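Local coordinates for dienelactone hydrolase (Anabaena variabilis, PDB 2O2G), which probably acts as a hydrolase of the dienelactone hydrolase family, built on the alpha/beta-hydrolase fold, at residues Gly147-Ala152 with Ala176-Ala181; Thr163-Gly168 with Glu183-Ser188; Gly117-Ser122 with Ala141-Gly146. All blocks are in the same frame, centred on the assembly; numbering follows the deposited sequence. Where two conformers were deposited one is given.

Interaction 1: Gly147-Ala152 with Ala176-Ala181; sequences GRPDLA and AMNEDA
N178 and M177 (present as selenomethionine) of helix 172-184 meet G147, P149 and D150 in the loop that follows strand 139-145, on one flank of the alpha/beta-hydrolase sheet. The polar part centres on N178, whose ND2 donates to G147 O at 2.9 Å (153° at the hydrogen); the acceptor lies close to the amide plane, the donor well above the carbonyl plane. ND2 also bonds V174 O, so two acceptors fix the rotation of the amide. A water that accepts from G147 N at 2.9 Å lies 2.6 Å from N178 OD1, so both ends of the amide face G147.

The charged part lies within the loop. The crowded position of D150 CG (chi1 56°) turns the carboxylate toward R148, whose NE reaches OD1 at 3.1 Å on its syn lone pair. M177 packs beside this pair, its CB 3.2 Å from D150 OD1 and its CG 3.5 Å from R148 NH2. With an alanine in place of D150, the R148 guanidinium would probably lose its mate and be freer to swing away.

The side chains of P149 and N178 cross at about a right angle. The apolar part is small and tight: P149 CG presses on A181 CB at 3.4 Å.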
loop_
_atom_site.group_PDB
_atom_site.type_symbol
_atom_site.label_atom_id
_atom_site.label_comp_id
_atom_site.label_asym_id
_atom_site.label_seq_id
_atom_site.Cartn_x
_atom_site.Cartn_y
_atom_site.Cartn_z
ATOM N N GLY A 147 -7.272 -7.326 -1.293
ATOM C CA GLY A 147 -7.649 -6.521 -2.436
ATOM C C GLY A 147 -8.406 -7.251 -3.538
ATOM O O GLY A 147 -8.719 -8.433 -3.427
ATOM N N ARG A 148 -8.721 -6.503 -4.581
ATOM C CA ARG A 148 -9.337 -7.052 -5.816
ATOM C C ARG A 148 -8.399 -6.675 -6.980
ATOM O O ARG A 148 -8.748 -5.856 -7.822
ATOM C CB ARG A 148 -10.768 -6.538 -6.061
ATOM C CG ARG A 148 -11.804 -7.045 -5.066
ATOM C CD ARG A 148 -12.018 -8.567 -5.153
ATOM N NE ARG A 148 -12.334 -8.988 -6.518
ATOM C CZ ARG A 148 -13.515 -8.841 -7.092
ATOM N NH1 ARG A 148 -14.528 -8.316 -6.426
ATOM N NH2 ARG A 148 -13.697 -9.237 -8.340
ATOM N N PRO A 149 -7.184 -7.268 -6.997
ATOM C CA PRO A 149 -6.176 -7.068 -8.052
ATOM C C PRO A 149 -6.686 -7.528 -9.405
ATOM O O PRO A 149 -6.337 -6.986 -10.434
ATOM C CB PRO A 149 -5.038 -7.992 -7.598
ATOM C CG PRO A 149 -5.706 -9.025 -6.764
ATOM C CD PRO A 149 -6.703 -8.243 -6.002
ATOM N N ASP A 150 -7.527 -8.553 -9.399
ATOM C CA ASP A 150 -8.099 -9.077 -10.627
ATOM C C ASP A 150 -8.833 -7.993 -11.394
ATOM O O ASP A 150 -9.042 -8.126 -12.602
ATOM C CB ASP A 150 -9.089 -10.183 -10.303
ATOM C CG ASP A 150 -10.160 -9.704 -9.367
ATOM O OD1 ASP A 150 -9.810 -9.314 -8.207
ATOM O OD2 ASP A 150 -11.330 -9.674 -9.810
ATOM N N LEU A 151 -9.231 -6.921 -10.709
ATOM C CA LEU A 151 -9.935 -5.823 -11.366
ATOM C C LEU A 151 -9.011 -4.749 -11.943
ATOM O O LEU A 151 -9.467 -3.661 -12.270
ATOM C CB LEU A 151 -10.973 -5.219 -10.412
ATOM C CG LEU A 151 -12.068 -6.180 -9.910
ATOM C CD1 LEU A 151 -12.983 -5.399 -8.976
ATOM C CD2 LEU A 151 -12.842 -6.815 -11.054
ATOM N N ALA A 152 -7.734 -5.079 -12.122
ATOM C CA ALA A 152 -6.719 -4.196 -12.734
ATOM C C ALA A 152 -5.947 -5.080 -13.722
ATOM O O ALA A 152 -4.726 -5.138 -13.669
ATOM C CB ALA A 152 -5.782 -3.686 -11.672
ATOM N N ALA A 176 -10.646 -16.366 -4.577
ATOM C CA ALA A 176 -10.601 -16.833 -5.958
ATOM C C ALA A 176 -10.112 -15.745 -6.915
ATOM O O ALA A 176 -9.404 -16.031 -7.877
ATOM C CB ALA A 176 -11.944 -17.358 -6.393
HETATM N N MSE A 177 -10.427 -14.488 -6.603
HETATM C CA MSE A 177 -10.049 -13.388 -7.452
HETATM C C MSE A 177 -8.584 -13.082 -7.297
HETATM O O MSE A 177 -7.955 -12.696 -8.270
HETATM C CB MSE A 177 -10.952 -12.186 -7.214
HETATM C CG MSE A 177 -12.377 -12.418 -7.720
HETATM SE SE MSE A 177 -12.486 -12.998 -9.692
HETATM C CE MSE A 177 -12.864 -11.413 -11.008
ATOM N N ASN A 178 -8.031 -13.286 -6.097
ATOM C CA ASN A 178 -6.589 -13.137 -5.892
ATOM C C ASN A 178 -5.846 -14.305 -6.589
ATOM O O ASN A 178 -4.779 -14.117 -7.160
ATOM C CB ASN A 178 -6.222 -13.034 -4.413
ATOM C CG ASN A 178 -6.349 -11.611 -3.880
ATOM O OD1 ASN A 178 -5.344 -10.933 -3.685
ATOM N ND2 ASN A 178 -7.565 -11.129 -3.740
ATOM N N GLU A 179 -6.413 -15.501 -6.523
ATOM C CA GLU A 179 -5.859 -16.668 -7.218
ATOM C C GLU A 179 -5.801 -16.384 -8.717
ATOM O O GLU A 179 -4.804 -16.672 -9.359
ATOM C CB GLU A 179 -6.699 -17.910 -6.942
ATOM C CG GLU A 179 -6.642 -18.427 -5.475
ATOM C CD GLU A 179 -7.581 -19.614 -5.258
ATOM O OE1 GLU A 179 -8.510 -19.770 -6.076
ATOM O OE2 GLU A 179 -7.401 -20.383 -4.281
ATOM N N ASP A 180 -6.866 -15.805 -9.269
ATOM C CA ASP A 180 -6.895 -15.420 -10.677
ATOM C C ASP A 180 -5.809 -14.387 -10.985
ATOM O O ASP A 180 -5.068 -14.531 -11.947
ATOM C CB ASP A 180 -8.261 -14.828 -11.076
ATOM C CG ASP A 180 -9.391 -15.879 -11.162
ATOM O OD1 ASP A 180 -9.186 -17.096 -10.881
ATOM O OD2 ASP A 180 -10.511 -15.456 -11.533
ATOM N N ALA A 181 -5.705 -13.353 -10.158
ATOM C CA ALA A 181 -4.698 -12.293 -10.340
ATOM C C ALA A 181 -3.253 -12.807 -10.302
ATOM O O ALA A 181 -2.403 -12.347 -11.074
ATOM C CB ALA A 181 -4.879 -11.214 -9.270
HETATM O O HOH W 1 -4.929 -8.996 -1.930
#

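Interaction 2: Thr163-Gly168 with Glu183-Ser188; sequences TLLIVG and EQLQTS
T163, the first residue of strand 163-168, packs on L185 in the turn that leads from helix 172-184 to strand 189-194, and its side chain can be followed branch by branch. CB lies 4.0 Å from L185 CD1. With CG2 anti to the backbone N, the methyl reaches further, meeting the same L185 CD1 at 3.8 Å. The remaining branch, OG1, sits beside the backbone N (chi1 -62°) and turns its polarity away from the leucine: it is hydrogen-bonded to A161 O, while T187 CG2 approaches it no closer than 4.3 Å. The two side chains cross at about a right angle, and L185 CD1 is the leucine atom that meets T163. That methyl also lies 4.4 Å from L165 CD1, two residues along the strand and on the same side.

The backbone adds one bond, T163 N to S188 O at 3.1 Å (159° at the hydrogen). It continues, at the start of the strand, the parallel pattern in which T163 and L165 bond R190.

The contact thus closes a beta-alpha-beta crossover between strands 163-168 and 189-194. L156 and V159 of the preceding loop also touch L185, and Y221 of helix 206-221 reaches S188.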
loop_
_atom_site.group_PDB
_atom_site.type_symbol
_atom_site.label_atom_id
_atom_site.label_comp_id
_atom_site.label_asym_id
_atom_site.label_seq_id
_atom_site.Cartn_x
_atom_site.Cartn_y
_atom_site.Cartn_z
ATOM N N THR A 163 5.397 -9.239 -5.689
ATOM C CA THR A 163 4.068 -9.007 -5.128
ATOM C C THR A 163 3.528 -10.157 -4.256
ATOM O O THR A 163 3.486 -11.308 -4.659
ATOM C CB THR A 163 3.073 -8.791 -6.306
ATOM O OG1 THR A 163 3.467 -7.630 -7.048
ATOM C CG2 THR A 163 1.648 -8.669 -5.840
ATOM N N LEU A 164 3.076 -9.779 -3.069
ATOM C CA LEU A 164 2.499 -10.672 -2.116
ATOM C C LEU A 164 1.035 -10.295 -1.937
ATOM O O LEU A 164 0.695 -9.191 -1.468
ATOM C CB LEU A 164 3.219 -10.520 -0.773
ATOM C CG LEU A 164 2.625 -11.233 0.423
ATOM C CD1 LEU A 164 2.529 -12.730 0.188
ATOM C CD2 LEU A 164 3.493 -10.890 1.650
ATOM N N LEU A 165 0.171 -11.215 -2.300
ATOM C CA LEU A 165 -1.263 -11.059 -2.126
ATOM C C LEU A 165 -1.675 -11.773 -0.801
ATOM O O LEU A 165 -1.368 -12.945 -0.581
ATOM C CB LEU A 165 -1.973 -11.648 -3.342
ATOM C CG LEU A 165 -1.632 -11.091 -4.732
ATOM C CD1 LEU A 165 -2.459 -11.768 -5.808
ATOM C CD2 LEU A 165 -1.859 -9.606 -4.821
ATOM N N ILE A 166 -2.319 -11.049 0.098
ATOM C CA ILE A 166 -2.745 -11.614 1.355
ATOM C C ILE A 166 -4.238 -11.537 1.410
ATOM O O ILE A 166 -4.804 -10.441 1.219
ATOM C CB ILE A 166 -2.186 -10.825 2.600
ATOM C CG1 ILE A 166 -0.655 -10.773 2.630
ATOM C CG2 ILE A 166 -2.658 -11.504 3.904
ATOM C CD1 ILE A 166 -0.062 -9.763 3.688
ATOM N N VAL A 167 -4.881 -12.649 1.752
ATOM C CA VAL A 167 -6.333 -12.658 1.896
ATOM C C VAL A 167 -6.769 -13.408 3.143
ATOM O O VAL A 167 -6.069 -14.283 3.634
ATOM C CB VAL A 167 -7.013 -13.302 0.642
ATOM C CG1 VAL A 167 -6.548 -12.611 -0.617
ATOM C CG2 VAL A 167 -6.642 -14.770 0.511
ATOM N N GLY A 168 -7.953 -13.079 3.636
ATOM C CA GLY A 168 -8.540 -13.807 4.766
ATOM C C GLY A 168 -9.284 -15.034 4.275
ATOM O O GLY A 168 -9.969 -14.992 3.252
ATOM N N GLU A 183 -2.071 -15.586 -11.249
ATOM C CA GLU A 183 -1.718 -16.181 -12.530
ATOM C C GLU A 183 -1.360 -15.142 -13.593
ATOM O O GLU A 183 -0.590 -15.441 -14.513
ATOM C CB GLU A 183 -2.869 -17.055 -13.055
ATOM C CG GLU A 183 -3.205 -18.263 -12.181
ATOM C CD GLU A 183 -2.010 -19.195 -11.934
ATOM O OE1 GLU A 183 -1.686 -19.998 -12.840
ATOM O OE2 GLU A 183 -1.414 -19.140 -10.817
ATOM N N GLN A 184 -1.920 -13.940 -13.479
ATOM C CA GLN A 184 -1.667 -12.881 -14.437
ATOM C C GLN A 184 -0.325 -12.185 -14.150
ATOM O O GLN A 184 0.280 -11.600 -15.063
ATOM C CB GLN A 184 -2.838 -11.891 -14.439
ATOM C CG GLN A 184 -4.224 -12.540 -14.665
ATOM C CD GLN A 184 -5.390 -11.565 -14.549
ATOM O OE1 GLN A 184 -5.471 -10.568 -15.282
ATOM N NE2 GLN A 184 -6.306 -11.849 -13.624
ATOM N N LEU A 185 0.135 -12.240 -12.892
ATOM C CA LEU A 185 1.427 -11.673 -12.529
ATOM C C LEU A 185 2.536 -12.513 -13.187
ATOM O O LEU A 185 2.423 -13.742 -13.287
ATOM C CB LEU A 185 1.619 -11.614 -11.000
ATOM C CG LEU A 185 0.673 -10.677 -10.254
ATOM C CD1 LEU A 185 0.676 -10.914 -8.746
ATOM C CD2 LEU A 185 1.028 -9.235 -10.597
ATOM N N GLN A 186 3.576 -11.832 -13.677
ATOM C CA GLN A 186 4.723 -12.463 -14.318
ATOM C C GLN A 186 6.011 -12.284 -13.516
ATOM O O GLN A 186 7.066 -12.718 -13.950
ATOM C CB GLN A 186 4.921 -11.863 -15.728
ATOM C CG GLN A 186 3.695 -11.995 -16.610
ATOM C CD GLN A 186 3.308 -13.431 -16.822
ATOM O OE1 GLN A 186 4.097 -14.219 -17.343
ATOM N NE2 GLN A 186 2.089 -13.787 -16.431
ATOM N N THR A 187 5.922 -11.668 -12.344
ATOM C CA THR A 187 7.079 -11.397 -11.505
ATOM C C THR A 187 7.109 -12.400 -10.357
ATOM O O THR A 187 6.243 -13.281 -10.289
ATOM C CB THR A 187 6.990 -9.949 -10.947
ATOM O OG1 THR A 187 8.169 -9.632 -10.184
ATOM C CG2 THR A 187 5.728 -9.763 -10.078
ATOM N N SER A 188 8.101 -12.288 -9.468
ATOM C CA SER A 188 8.165 -13.126 -8.268
ATOM C C SER A 188 6.889 -12.802 -7.513
ATOM O O SER A 188 6.505 -11.625 -7.369
ATOM C CB SER A 188 9.387 -12.829 -7.375
ATOM O OG SER A 188 10.590 -13.218 -8.009
#

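Interaction 3: Gly117-Ser122 with Ala141-Gly146; sequences GYFGAS and AVVSRG. With SO4 (sulfate ion), chain B.
The first torsion of R145, chi1 -174°, points CG directly away from the backbone N, and bends at chi2 and chi3 then carry the guanidinium back over A121 on the neighbouring strand. F119 has the corresponding first torsion (chi1 -178°), and its ring leans toward strand 139-145, bringing CZ to 3.7 Å from R145 CB. V143 CG1 borders the same ring at CE2. These groups share one face of the parallel part of the central mixed sheet of the alpha/beta-hydrolase fold, toward helices 51-63 and 206-221. On the other face the Y118 ring meets V142 CG2 obliquely, near helix 123-134, and Y118 OH bonds T102 OG1.

The two strands run in register as neighbours in a beta-alpha-beta unit. Y118 N, G120 N and S122 N donate to A141 O, V143 O and R145 O, and the amides of V143 and R145 return bonds to Y118 O and G120 O. The R145 N to G120 O bond, at 2.8 Å, is nearly straight.

The ladder ends at S122, whose phi of 51° marks the strained turn into helix 123-134. With G120 in a GxSxG sequence and H199 touching the serine, this is consistent with the nucleophile elbow of a Ser-His-Asp hydrolase.

Next to it, A121 CB sits over the centre of the R145 guanidinium, 3.6 Å from CZ. Two bonds of 3.0 Å, R145 NH1 to sulfate O3 and NH2 to O4, grip an ion probably taken from the crystallisation liquor. G43 N, S46 OG, S50 OG and R52 NH2 also hold it. R145 NE donates to a water at 3.0 Å, which in turn donates to the carbonyl oxygen of the same arginine.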
loop_
_atom_site.group_PDB
_atom_site.type_symbol
_atom_site.label_atom_id
_atom_site.label_comp_id
_atom_site.label_asym_id
_atom_site.label_seq_id
_atom_site.Cartn_x
_atom_site.Cartn_y
_atom_site.Cartn_z
ATOM N N GLY A 117 8.381 0.572 -1.567
ATOM C CA GLY A 117 7.467 -0.566 -1.647
ATOM C C GLY A 117 6.049 -0.057 -1.384
ATOM O O GLY A 117 5.861 0.972 -0.745
ATOM N N TYR A 118 5.040 -0.804 -1.821
ATOM C CA TYR A 118 3.661 -0.395 -1.594
ATOM C C TYR A 118 2.906 -1.397 -0.723
ATOM O O TYR A 118 3.082 -2.654 -0.856
ATOM C CB TYR A 118 2.868 -0.270 -2.898
ATOM C CG TYR A 118 3.275 0.774 -3.930
ATOM C CD1 TYR A 118 3.927 1.944 -3.599
ATOM C CD2 TYR A 118 2.874 0.610 -5.242
ATOM C CE1 TYR A 118 4.236 2.881 -4.573
ATOM C CE2 TYR A 118 3.150 1.544 -6.217
ATOM C CZ TYR A 118 3.820 2.674 -5.895
ATOM O OH TYR A 118 4.077 3.556 -6.919
ATOM N N PHE A 119 2.107 -0.852 0.183
ATOM C CA PHE A 119 1.194 -1.652 1.000
ATOM C C PHE A 119 -0.170 -1.130 0.668
ATOM O O PHE A 119 -0.525 -0.031 1.096
ATOM C CB PHE A 119 1.487 -1.585 2.497
ATOM C CG PHE A 119 0.557 -2.462 3.324
ATOM C CD1 PHE A 119 -0.715 -2.018 3.688
ATOM C CD2 PHE A 119 0.938 -3.731 3.717
ATOM C CE1 PHE A 119 -1.588 -2.854 4.447
ATOM C CE2 PHE A 119 0.059 -4.582 4.449
ATOM C CZ PHE A 119 -1.182 -4.153 4.808
ATOM N N GLY A 120 -0.943 -1.905 -0.100
ATOM C CA GLY A 120 -2.240 -1.471 -0.516
ATOM C C GLY A 120 -3.316 -2.229 0.227
ATOM O O GLY A 120 -3.299 -3.453 0.200
ATOM N N ALA A 121 -4.250 -1.503 0.855
ATOM C CA ALA A 121 -5.310 -2.102 1.665
ATOM C C ALA A 121 -6.660 -2.076 0.944
ATOM O O ALA A 121 -7.095 -1.009 0.450
ATOM C CB ALA A 121 -5.426 -1.376 2.985
ATOM N N SER A 122 -7.302 -3.235 0.895
ATOM C CA SER A 122 -8.613 -3.367 0.269
ATOM C C SER A 122 -8.583 -2.763 -1.146
ATOM O O SER A 122 -7.798 -3.210 -1.958
ATOM C CB SER A 122 -9.678 -2.754 1.174
ATOM O OG SER A 122 -9.686 -3.412 2.427
ATOM N N ALA A 141 8.644 -3.627 -4.394
ATOM C CA ALA A 141 7.797 -4.625 -3.741
ATOM C C ALA A 141 6.393 -4.102 -3.534
ATOM O O ALA A 141 6.167 -2.903 -3.376
ATOM C CB ALA A 141 8.399 -5.087 -2.372
ATOM N N VAL A 142 5.432 -5.017 -3.554
ATOM C CA VAL A 142 4.039 -4.672 -3.318
ATOM C C VAL A 142 3.396 -5.765 -2.463
ATOM O O VAL A 142 3.643 -6.934 -2.675
ATOM C CB VAL A 142 3.216 -4.533 -4.638
ATOM C CG1 VAL A 142 1.702 -4.313 -4.336
ATOM C CG2 VAL A 142 3.755 -3.411 -5.516
ATOM N N VAL A 143 2.599 -5.352 -1.489
ATOM C CA VAL A 143 1.800 -6.264 -0.671
ATOM C C VAL A 143 0.355 -5.744 -0.813
ATOM O O VAL A 143 0.100 -4.548 -0.649
ATOM C CB VAL A 143 2.208 -6.263 0.802
ATOM C CG1 VAL A 143 1.248 -7.129 1.635
ATOM C CG2 VAL A 143 3.613 -6.736 0.970
ATOM N N SER A 144 -0.569 -6.640 -1.140
ATOM C CA SER A 144 -1.974 -6.304 -1.275
ATOM C C SER A 144 -2.736 -7.021 -0.171
ATOM O O SER A 144 -2.664 -8.247 -0.092
ATOM C CB SER A 144 -2.503 -6.696 -2.646
ATOM O OG SER A 144 -3.912 -6.637 -2.596
ATOM N N ARG A 145 -3.376 -6.252 0.723
ATOM C CA ARG A 145 -4.141 -6.828 1.850
ATOM C C ARG A 145 -5.623 -6.863 1.525
ATOM O O ARG A 145 -6.299 -5.824 1.512
ATOM C CB ARG A 145 -3.912 -6.039 3.135
ATOM C CG ARG A 145 -4.561 -6.643 4.394
ATOM C CD ARG A 145 -5.015 -5.553 5.321
ATOM N NE ARG A 145 -6.235 -4.924 4.788
ATOM C CZ ARG A 145 -6.763 -3.800 5.237
ATOM N NH1 ARG A 145 -6.144 -3.074 6.157
ATOM N NH2 ARG A 145 -7.874 -3.352 4.691
ATOM N N GLY A 146 -6.129 -8.063 1.245
ATOM C CA GLY A 146 -7.556 -8.231 0.944
ATOM C C GLY A 146 -8.035 -7.372 -0.209
ATOM O O GLY A 146 -9.103 -6.783 -0.132
HETATM S S SO4 B . -8.157 0.418 5.493
HETATM O O1 SO4 B . -7.244 1.276 4.760
HETATM O O2 SO4 B . -9.022 1.295 6.228
HETATM O O3 SO4 B . -7.362 -0.310 6.463
HETATM O O4 SO4 B . -8.889 -0.498 4.626
HETATM O O HOH W 2 -8.680 -5.904 3.312
#

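All three contacts are buried, but interaction 3 is centred about 4 Å from the centre of the chain and joins two inner strands, whereas interactions 1 and 2, centred about 15 and 14 Å from it, share helix 172-184; exposed S188 edges interaction 2. Interaction 3 is a regular backbone ladder, with R145 gripping a sulfate beside the probable nucleophile; interaction 1 joins loop and helix through a side-chain amide and close carbon packing, next to an ion pair within the loop, and interaction 2 uses chiefly a leucine methyl and one backbone bond. I166 probably bonds S144 and G146, and N178 packs on L165 and V167. Residues 147-152 continue directly from 141-146.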